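Local coordinates for UPF0311 protein RPA1785 (Rhodopseudomonas palustris, PDB 3C5O) that is of unknown function but folds as a closed antiparallel beta-barrel of the UPF0311 (DUF3237) family and is found as an assembly of four chains, at residues 33-38 / 55-60; 76-81 / 126-131; 86-91 / 115-120. All blocks are in the same frame, centred on the assembly; numbering follows the deposited sequence. Where two conformers were deposited one is given.

Contact 1 (33-38 / 55-60)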
loop_
_atom_site.group_PDB
_atom_site.type_symbol
_atom_site.label_atom_id
_atom_site.label_comp_id
_atom_site.label_asym_id
_atom_site.label_seq_id
_atom_site.Cartn_x
_atom_site.Cartn_y
_atom_site.Cartn_z
ATOM N N ARG B 33 5.256 0.380 16.488
ATOM C CA ARG B 33 4.125 -0.335 15.933
ATOM C C ARG B 33 3.186 -0.835 17.036
ATOM O O ARG B 33 3.621 -1.512 17.959
ATOM C CB ARG B 33 4.611 -1.504 15.057
ATOM C CG ARG B 33 3.516 -2.499 14.683
ATOM C CD ARG B 33 2.477 -1.858 13.780
ATOM N NE ARG B 33 3.061 -1.575 12.483
ATOM C CZ ARG B 33 2.462 -0.911 11.514
ATOM N NH1 ARG B 33 3.085 -0.730 10.359
ATOM N NH2 ARG B 33 1.252 -0.435 11.687
ATOM N N ARG B 34 1.910 -0.506 16.932
ATOM C CA ARG B 34 0.928 -0.874 17.932
ATOM C C ARG B 34 -0.357 -1.275 17.205
ATOM O O ARG B 34 -0.623 -0.800 16.086
ATOM C CB ARG B 34 0.714 0.280 18.915
ATOM C CG ARG B 34 -0.403 1.191 18.559
ATOM C CD ARG B 34 -0.213 2.589 19.092
ATOM N NE ARG B 34 -0.546 2.764 20.503
ATOM C CZ ARG B 34 -1.547 3.523 20.951
ATOM N NH1 ARG B 34 -2.353 4.175 20.104
ATOM N NH2 ARG B 34 -1.747 3.619 22.261
ATOM N N ILE B 35 -1.115 -2.204 17.781
ATOM C CA ILE B 35 -2.322 -2.704 17.118
ATOM C C ILE B 35 -3.506 -2.696 18.077
ATOM O O ILE B 35 -3.399 -3.173 19.215
ATOM C CB ILE B 35 -2.140 -4.105 16.524
ATOM C CG1 ILE B 35 -0.902 -4.155 15.637
ATOM C CG2 ILE B 35 -3.369 -4.475 15.693
ATOM C CD1 ILE B 35 -0.300 -5.511 15.502
ATOM N N ILE B 36 -4.618 -2.142 17.603
ATOM C CA ILE B 36 -5.812 -1.936 18.414
ATOM C C ILE B 36 -7.000 -2.641 17.769
ATOM O O ILE B 36 -7.493 -2.200 16.741
ATOM C CB ILE B 36 -6.138 -0.432 18.573
ATOM C CG1 ILE B 36 -4.917 0.322 19.114
ATOM C CG2 ILE B 36 -7.359 -0.248 19.460
ATOM C CD1 ILE B 36 -5.224 1.271 20.183
ATOM N N PRO B 37 -7.466 -3.740 18.374
ATOM C CA PRO B 37 -8.542 -4.530 17.795
ATOM C C PRO B 37 -9.863 -3.764 17.744
ATOM O O PRO B 37 -10.177 -3.015 18.656
ATOM C CB PRO B 37 -8.657 -5.702 18.764
ATOM C CG PRO B 37 -7.342 -5.750 19.445
ATOM C CD PRO B 37 -7.016 -4.323 19.638
ATOM N N ILE B 38 -10.624 -3.981 16.675
ATOM C CA ILE B 38 -11.940 -3.408 16.509
ATOM C C ILE B 38 -12.968 -4.477 16.909
ATOM O O ILE B 38 -12.976 -5.582 16.345
ATOM C CB ILE B 38 -12.117 -2.909 15.060
ATOM C CG1 ILE B 38 -11.292 -1.619 14.881
ATOM C CG2 ILE B 38 -13.629 -2.677 14.743
ATOM C CD1 ILE B 38 -11.034 -1.250 13.444
ATOM N N PHE B 55 -14.612 -7.639 14.033
ATOM C CA PHE B 55 -13.257 -8.040 13.642
ATOM C C PHE B 55 -12.530 -6.873 12.970
ATOM O O PHE B 55 -13.150 -5.859 12.651
ATOM C CB PHE B 55 -13.252 -9.291 12.733
ATOM C CG PHE B 55 -14.000 -9.112 11.450
ATOM C CD1 PHE B 55 -13.437 -8.383 10.395
ATOM C CD2 PHE B 55 -15.288 -9.651 11.292
ATOM C CE1 PHE B 55 -14.146 -8.199 9.198
ATOM C CE2 PHE B 55 -15.996 -9.485 10.096
ATOM C CZ PHE B 55 -15.427 -8.753 9.045
ATOM N N GLY B 56 -11.233 -7.040 12.749
ATOM C CA GLY B 56 -10.427 -5.957 12.229
ATOM C C GLY B 56 -9.583 -5.318 13.318
ATOM O O GLY B 56 -9.618 -5.734 14.485
ATOM N N ALA B 57 -8.835 -4.301 12.932
ATOM C CA ALA B 57 -7.902 -3.671 13.849
ATOM C C ALA B 57 -7.409 -2.381 13.247
ATOM O O ALA B 57 -7.500 -2.193 12.030
ATOM C CB ALA B 57 -6.714 -4.607 14.134
ATOM N N ASP B 58 -6.915 -1.482 14.102
ATOM C CA ASP B 58 -6.146 -0.352 13.622
ATOM C C ASP B 58 -4.680 -0.689 13.815
ATOM O O ASP B 58 -4.241 -0.985 14.919
ATOM C CB ASP B 58 -6.518 0.927 14.359
ATOM C CG ASP B 58 -6.019 2.198 13.624
ATOM O OD1 ASP B 58 -5.279 2.080 12.618
ATOM O OD2 ASP B 58 -6.385 3.326 14.026
ATOM N N PHE B 59 -3.930 -0.637 12.729
ATOM C CA PHE B 59 -2.490 -0.861 12.763
ATOM C C PHE B 59 -1.796 0.482 12.758
ATOM O O PHE B 59 -1.932 1.271 11.819
ATOM C CB PHE B 59 -2.104 -1.720 11.566
ATOM C CG PHE B 59 -2.911 -2.978 11.468
ATOM C CD1 PHE B 59 -2.465 -4.147 12.086
ATOM C CD2 PHE B 59 -4.133 -2.988 10.793
ATOM C CE1 PHE B 59 -3.201 -5.316 12.024
ATOM C CE2 PHE B 59 -4.907 -4.176 10.718
ATOM C CZ PHE B 59 -4.420 -5.340 11.343
ATOM N N GLN B 60 -1.088 0.780 13.831
ATOM C CA GLN B 60 -0.649 2.132 14.040
ATOM C C GLN B 60 0.855 2.180 14.154
ATOM O O GLN B 60 1.481 1.186 14.504
ATOM C CB GLN B 60 -1.337 2.727 15.288
ATOM C CG GLN B 60 -2.866 2.774 15.176
ATOM C CD GLN B 60 -3.548 3.444 16.355
ATOM O OE1 GLN B 60 -2.962 3.593 17.417
ATOM N NE2 GLN B 60 -4.799 3.871 16.158
HETATM O O HOH W 1 -0.051 2.447 10.547
#
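R34 presents one edge of its guanidinium to the Q60 amide while I36 lies against one of its faces, CD1 sitting toward the rim. The two planar groups are turned 26° from each other, and R34 NH1 meets Q60 OE1 at 2.8 Å, somewhat out of the guanidinium plane but almost in line with the amide C=O. The other end of that amide is also engaged: Q60 NE2 reaches D58 OD2 at 2.7 Å, in the amide plane yet from above the carboxylate plane. Glutamine suits this place because one flat group can accept from an arginine and donate to an aspartate, and the two bonds fix its rotation. Its chain runs straight out beyond CG (chi2 -176°), which brings the amide level with the R34 tip, and D58 may also ease the nearby positive charge.

On the other side of the sheet the packing is apolar. I35 CG2 fills the angle between A57 CB and F59 CD1, 3.7 Å from each; the small alanine lets this isoleucine methyl come close.

Paired backbone bonds link R34 with Q60 and I36 with D58, the latter with I36 N to D58 O at 2.9 Å. A further backbone bond joins I38 N to G56 O at 3.0 Å; G56 has a positive phi (103°), which suits a residue without a beta carbon. R33 NH2 and F59 O share a water, weakly held by the arginine, but R33's main partner is E122 of the second subunit, a salt bridge through NE.

Here the hairpin of strands 32-45 and 48-62 is flanked by strand 9-27, on which R34 and I36 pack, and by strand 68-78, whose E71 N bonds D58 OD1; the second subunit covers I35 and F59.

Contact 2 (76-81 / 126-131)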
loop_
_atom_site.group_PDB
_atom_site.type_symbol
_atom_site.label_atom_id
_atom_site.label_comp_id
_atom_site.label_asym_id
_atom_site.label_seq_id
_atom_site.Cartn_x
_atom_site.Cartn_y
_atom_site.Cartn_z
ATOM N N PHE B 76 -18.490 -2.921 7.897
ATOM C CA PHE B 76 -19.809 -2.852 8.500
ATOM C C PHE B 76 -20.871 -3.443 7.601
ATOM O O PHE B 76 -20.707 -3.519 6.379
ATOM C CB PHE B 76 -20.163 -1.433 8.987
ATOM C CG PHE B 76 -20.297 -0.394 7.903
ATOM C CD1 PHE B 76 -21.520 -0.206 7.226
ATOM C CD2 PHE B 76 -19.231 0.456 7.604
ATOM C CE1 PHE B 76 -21.660 0.783 6.240
ATOM C CE2 PHE B 76 -19.353 1.465 6.639
ATOM C CZ PHE B 76 -20.575 1.633 5.948
ATOM N N GLU B 77 -21.945 -3.897 8.232
ATOM C CA GLU B 77 -23.114 -4.367 7.532
ATOM C C GLU B 77 -24.339 -3.483 7.818
ATOM O O GLU B 77 -24.691 -3.246 8.978
ATOM C CB GLU B 77 -23.413 -5.816 7.908
ATOM C CG GLU B 77 -24.505 -6.409 7.057
ATOM C CD GLU B 77 -24.750 -7.886 7.325
ATOM O OE1 GLU B 77 -24.364 -8.374 8.421
ATOM O OE2 GLU B 77 -25.347 -8.557 6.431
ATOM N N THR B 78 -25.005 -3.032 6.758
ATOM C CA THR B 78 -26.200 -2.217 6.909
ATOM C C THR B 78 -27.480 -3.021 7.182
ATOM O O THR B 78 -27.534 -4.254 6.960
ATOM C CB THR B 78 -26.435 -1.347 5.698
ATOM O OG1 THR B 78 -26.881 -2.165 4.607
ATOM C CG2 THR B 78 -25.170 -0.591 5.336
ATOM N N ASP B 79 -28.510 -2.312 7.652
ATOM C CA ASP B 79 -29.767 -2.943 8.019
ATOM C C ASP B 79 -30.478 -3.576 6.812
ATOM O O ASP B 79 -31.335 -4.451 6.973
ATOM C CB ASP B 79 -30.697 -1.974 8.813
ATOM C CG ASP B 79 -31.028 -0.666 8.055
ATOM O OD1 ASP B 79 -30.355 -0.333 7.056
ATOM O OD2 ASP B 79 -31.970 0.051 8.483
ATOM N N ASP B 80 -30.106 -3.133 5.614
ATOM C CA ASP B 80 -30.763 -3.567 4.380
ATOM C C ASP B 80 -29.833 -4.478 3.567
ATOM O O ASP B 80 -30.134 -4.836 2.431
ATOM C CB ASP B 80 -31.318 -2.370 3.562
ATOM C CG ASP B 80 -30.221 -1.405 3.060
ATOM O OD1 ASP B 80 -29.135 -1.301 3.674
ATOM O OD2 ASP B 80 -30.453 -0.722 2.047
ATOM N N GLY B 81 -28.693 -4.840 4.150
ATOM C CA GLY B 81 -27.981 -6.027 3.689
ATOM C C GLY B 81 -26.671 -5.843 2.962
ATOM O O GLY B 81 -26.123 -6.816 2.413
ATOM N N PRO B 126 -25.975 -2.417 -4.500
ATOM C CA PRO B 126 -26.402 -1.362 -5.425
ATOM C C PRO B 126 -26.694 -0.008 -4.804
ATOM O O PRO B 126 -26.518 0.993 -5.490
ATOM C CB PRO B 126 -27.681 -1.943 -6.057
ATOM C CG PRO B 126 -27.480 -3.379 -5.991
ATOM C CD PRO B 126 -26.772 -3.644 -4.689
ATOM N N ASN B 127 -27.142 0.024 -3.543
ATOM C CA ASN B 127 -27.660 1.247 -2.917
ATOM C C ASN B 127 -26.526 2.050 -2.332
ATOM O O ASN B 127 -26.700 3.228 -2.016
ATOM C CB ASN B 127 -28.677 0.906 -1.810
ATOM C CG ASN B 127 -29.398 2.142 -1.233
ATOM O OD1 ASN B 127 -29.579 2.254 -0.013
ATOM N ND2 ASN B 127 -29.825 3.056 -2.101
ATOM N N TYR B 128 -25.370 1.398 -2.182
ATOM C CA TYR B 128 -24.207 1.992 -1.523
ATOM C C TYR B 128 -23.024 2.122 -2.460
ATOM O O TYR B 128 -21.905 2.379 -2.038
ATOM C CB TYR B 128 -23.831 1.195 -0.261
ATOM C CG TYR B 128 -24.963 1.176 0.729
ATOM C CD1 TYR B 128 -25.905 0.140 0.726
ATOM C CD2 TYR B 128 -25.146 2.225 1.612
ATOM C CE1 TYR B 128 -26.960 0.135 1.621
ATOM C CE2 TYR B 128 -26.210 2.230 2.495
ATOM C CZ TYR B 128 -27.105 1.182 2.503
ATOM O OH TYR B 128 -28.159 1.196 3.397
ATOM N N GLN B 129 -23.309 1.952 -3.737
ATOM C CA GLN B 129 -22.351 2.107 -4.818
ATOM C C GLN B 129 -21.664 3.467 -4.761
ATOM O O GLN B 129 -20.472 3.576 -5.043
ATOM C CB GLN B 129 -23.102 1.952 -6.157
ATOM C CG GLN B 129 -22.476 1.034 -7.198
ATOM C CD GLN B 129 -22.248 -0.396 -6.708
ATOM O OE1 GLN B 129 -21.689 -0.606 -5.638
ATOM N NE2 GLN B 129 -22.673 -1.400 -7.526
ATOM N N TRP B 130 -22.420 4.497 -4.387
ATOM C CA TRP B 130 -21.874 5.854 -4.265
ATOM C C TRP B 130 -20.671 5.943 -3.316
ATOM O O TRP B 130 -19.878 6.865 -3.428
ATOM C CB TRP B 130 -22.961 6.865 -3.853
ATOM C CG TRP B 130 -23.565 6.641 -2.464
ATOM C CD1 TRP B 130 -24.506 5.704 -2.123
ATOM C CD2 TRP B 130 -23.275 7.369 -1.259
ATOM N NE1 TRP B 130 -24.809 5.802 -0.786
ATOM C CE2 TRP B 130 -24.067 6.809 -0.232
ATOM C CE3 TRP B 130 -22.435 8.444 -0.950
ATOM C CZ2 TRP B 130 -24.042 7.282 1.080
ATOM C CZ3 TRP B 130 -22.409 8.911 0.369
ATOM C CH2 TRP B 130 -23.210 8.331 1.360
ATOM N N LEU B 131 -20.551 4.997 -2.380
ATOM C CA LEU B 131 -19.457 5.007 -1.405
ATOM C C LEU B 131 -18.067 4.846 -2.051
ATOM O O LEU B 131 -17.056 5.249 -1.473
ATOM C CB LEU B 131 -19.672 3.955 -0.303
ATOM C CG LEU B 131 -20.857 4.183 0.654
ATOM C CD1 LEU B 131 -20.861 3.114 1.720
ATOM C CD2 LEU B 131 -20.806 5.551 1.310
HETATM O O HOH W 2 -29.053 1.747 5.648
#
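The polar part of this contact centres on D80 OD1, which accepts a hydrogen bond from the Y128 hydroxyl, Y128 OH to D80 OD1 being 2.7 Å. The tyrosine arrives on the syn side of the carboxylate, tilted from its plane, and the carboxylate stands nearly upright to the ring, 79° between planes. The same oxygen also accepts from T78, OG1 to D80 OD1 being 2.6 Å, nearly along the C-O axis. Two hydroxyl donors therefore grip one carboxylate oxygen and limit how the group can turn. T78 can serve here because its OG1 lies between the backbone N and the carbonyl carbon (chi1 73°), facing back into the turn, where it accepts in addition from A82 N. A water joins D79 OD1 to Y128 OH.

Among the apolar contacts, the other branch of T78 makes a CH-pi interaction: CG2 stands over the Y128 ring, 4.2 Å from its centroid, while N127 CG lies toward the rim of the opposite face. Deeper in, F76 CZ comes to 4.5 Å from L131 CD1, a looser apolar touch.

Of the backbone bonds, G81 N to T78 O at 3.1 Å closes a type I turn from T78 to G81, whose last residue has a positive phi (110°) that glycine accommodates easily.

The turn follows strand 68-78 and leads into strand 83-93, whose V84 packs on F76 and L131. I48 of strand 48-62 packs against Y128, H125 meets the tyrosine ring edge-to-face, and F136 of strand 136-142 backs L131.

Contact 3 (86-91 / 115-120)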
loop_
_atom_site.group_PDB
_atom_site.type_symbol
_atom_site.label_atom_id
_atom_site.label_comp_id
_atom_site.label_asym_id
_atom_site.label_seq_id
_atom_site.Cartn_x
_atom_site.Cartn_y
_atom_site.Cartn_z
ATOM N N VAL B 86 -14.121 -1.207 5.104
ATOM C CA VAL B 86 -13.560 0.108 5.418
ATOM C C VAL B 86 -12.049 0.037 5.581
ATOM O O VAL B 86 -11.528 -0.787 6.313
ATOM C CB VAL B 86 -14.145 0.742 6.697
ATOM C CG1 VAL B 86 -13.648 2.201 6.866
ATOM C CG2 VAL B 86 -15.675 0.692 6.694
ATOM N N GLU B 87 -11.369 0.907 4.865
ATOM C CA GLU B 87 -9.961 1.142 5.054
ATOM C C GLU B 87 -9.870 2.593 5.526
ATOM O O GLU B 87 -10.139 3.486 4.742
ATOM C CB GLU B 87 -9.291 1.000 3.707
ATOM C CG GLU B 87 -7.983 0.314 3.679
ATOM C CD GLU B 87 -7.552 0.007 2.252
ATOM O OE1 GLU B 87 -7.040 0.941 1.579
ATOM O OE2 GLU B 87 -7.725 -1.159 1.807
ATOM N N ASN B 88 -9.506 2.830 6.791
ATOM C CA ASN B 88 -9.486 4.191 7.358
ATOM C C ASN B 88 -8.050 4.649 7.723
ATOM O O ASN B 88 -7.444 4.156 8.688
ATOM C CB ASN B 88 -10.409 4.223 8.572
ATOM C CG ASN B 88 -10.794 5.631 9.014
ATOM O OD1 ASN B 88 -10.787 6.589 8.240
ATOM N ND2 ASN B 88 -11.155 5.745 10.298
ATOM N N VAL B 89 -7.500 5.565 6.928
ATOM C CA VAL B 89 -6.108 5.948 7.056
ATOM C C VAL B 89 -5.981 7.442 7.385
ATOM O O VAL B 89 -6.622 8.289 6.748
ATOM C CB VAL B 89 -5.283 5.597 5.782
ATOM C CG1 VAL B 89 -3.805 5.882 6.008
ATOM C CG2 VAL B 89 -5.456 4.129 5.388
ATOM N N GLY B 90 -5.154 7.766 8.379
ATOM C CA GLY B 90 -4.977 9.136 8.742
ATOM C C GLY B 90 -3.941 9.402 9.792
ATOM O O GLY B 90 -2.935 8.688 9.906
ATOM N N ILE B 91 -4.176 10.475 10.535
ATOM C CA ILE B 91 -3.255 10.887 11.572
ATOM C C ILE B 91 -3.973 11.413 12.804
ATOM O O ILE B 91 -5.078 11.929 12.735
ATOM C CB ILE B 91 -2.167 11.907 11.061
ATOM C CG1 ILE B 91 -2.766 13.165 10.481
ATOM C CG2 ILE B 91 -1.266 11.296 9.974
ATOM C CD1 ILE B 91 -1.728 14.236 10.261
ATOM N N PHE B 115 -7.439 15.095 14.599
ATOM C CA PHE B 115 -7.685 13.694 14.343
ATOM C C PHE B 115 -8.513 13.520 13.083
ATOM O O PHE B 115 -9.761 13.540 13.135
ATOM C CB PHE B 115 -8.330 13.049 15.576
ATOM C CG PHE B 115 -8.479 11.557 15.500
ATOM C CD1 PHE B 115 -9.128 10.872 16.525
ATOM C CD2 PHE B 115 -8.010 10.834 14.407
ATOM C CE1 PHE B 115 -9.305 9.484 16.479
ATOM C CE2 PHE B 115 -8.188 9.420 14.334
ATOM C CZ PHE B 115 -8.839 8.746 15.377
ATOM N N ARG B 116 -7.808 13.348 11.959
ATOM C CA ARG B 116 -8.401 13.368 10.635
ATOM C C ARG B 116 -7.897 12.196 9.813
ATOM O O ARG B 116 -6.717 11.796 9.909
ATOM C CB ARG B 116 -8.143 14.698 9.899
ATOM C CG ARG B 116 -8.337 15.997 10.760
ATOM C CD ARG B 116 -9.801 16.472 10.959
ATOM N NE ARG B 116 -9.823 17.727 11.743
ATOM C CZ ARG B 116 -9.853 17.793 13.076
ATOM N NH1 ARG B 116 -9.914 16.698 13.793
ATOM N NH2 ARG B 116 -9.863 18.959 13.713
ATOM N N THR B 117 -8.802 11.647 9.007
ATOM C CA THR B 117 -8.521 10.451 8.253
ATOM C C THR B 117 -9.161 10.517 6.877
ATOM O O THR B 117 -9.999 11.385 6.595
ATOM C CB THR B 117 -9.130 9.198 8.929
ATOM O OG1 THR B 117 -10.536 9.179 8.668
ATOM C CG2 THR B 117 -8.922 9.186 10.418
ATOM N N ARG B 118 -8.773 9.576 6.020
ATOM C CA ARG B 118 -9.465 9.399 4.742
ATOM C C ARG B 118 -10.045 7.994 4.736
ATOM O O ARG B 118 -9.305 7.039 4.576
ATOM C CB ARG B 118 -8.524 9.576 3.566
ATOM C CG ARG B 118 -9.273 9.532 2.260
ATOM C CD ARG B 118 -8.504 8.806 1.191
ATOM N NE ARG B 118 -9.437 8.242 0.224
ATOM C CZ ARG B 118 -9.085 7.687 -0.927
ATOM N NH1 ARG B 118 -7.808 7.645 -1.294
ATOM N NH2 ARG B 118 -10.023 7.206 -1.728
ATOM N N PRO B 119 -11.365 7.866 4.958
ATOM C CA PRO B 119 -12.013 6.567 4.812
ATOM C C PRO B 119 -12.348 6.175 3.373
ATOM O O PRO B 119 -12.974 6.959 2.627
ATOM C CB PRO B 119 -13.273 6.703 5.655
ATOM C CG PRO B 119 -13.560 8.194 5.684
ATOM C CD PRO B 119 -12.294 8.921 5.399
ATOM N N ARG B 120 -11.958 4.957 2.996
ATOM C CA ARG B 120 -12.225 4.411 1.675
ATOM C C ARG B 120 -13.089 3.148 1.800
ATOM O O ARG B 120 -12.773 2.235 2.561
ATOM C CB ARG B 120 -10.903 4.099 0.951
ATOM C CG ARG B 120 -11.051 3.980 -0.566
ATOM C CD ARG B 120 -9.824 3.388 -1.226
ATOM N NE ARG B 120 -9.593 2.057 -0.698
ATOM C CZ ARG B 120 -10.036 0.930 -1.241
ATOM N NH1 ARG B 120 -9.766 -0.215 -0.642
ATOM N NH2 ARG B 120 -10.714 0.944 -2.374
#
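E87, V89 and I91 form antiparallel hydrogen-bonded pairs with R120, R118 and R116, the strand axes running at 153°, and between them the chains draw in until G90 CA and T117 CA are 3.8 Å apart. That closeness suits a glycine: there is too little space beside R116 O and T117 CA for a beta carbon.

On the face of N88 and T117, the two side chains cross at about a right angle and T117 OG1 donates to N88 OD1 at 2.6 Å. With CG anti to the backbone N (chi1 -164°), the asparagine swings its amide oxygen across to the neighbouring strand. The same OD1 is 3.6 Å from CB of P119, a residue well placed in a non-hydrogen-bonded pair because it has no N-H to give.

On the other face E87 and R120 lie side by side, with a weak salt bridge at the guanidinium edge; R120 has a second conformer and a stronger partner in E122, so this link is doubtful. The backbone bonds are uneven around V89, whose O takes R118 N at 2.6 Å while V89 N reaches R118 O only weakly, at 3.3 Å.

Strand 68-78 flanks 86-91 and strand 136-142 flanks 115-120; I149 of strand 146-154 packs on N88. The third subunit covers V89 and R118, and its L155 O accepts from R116.

All three contacts belong to one antiparallel barrel, and no ligand or active site is known to relate them to. Contacts 1 and 3 each pair adjacent strands, their centres about 13 Å apart and their nearest atoms about 5 Å, with strand 68-78 lying between the two pairs. Contact 2 is set at the end of that strand, where a turn meets a loop; its centre is about 24 Å from that of contact 1 and 19 Å from that of contact 3. It touches contact 3 directly, F76 CD2 lying 3.7 Å from V86 CG2. The subunit interfaces differ too: contact 1 faces the second subunit, contact 3 the third, and contact 2 neither.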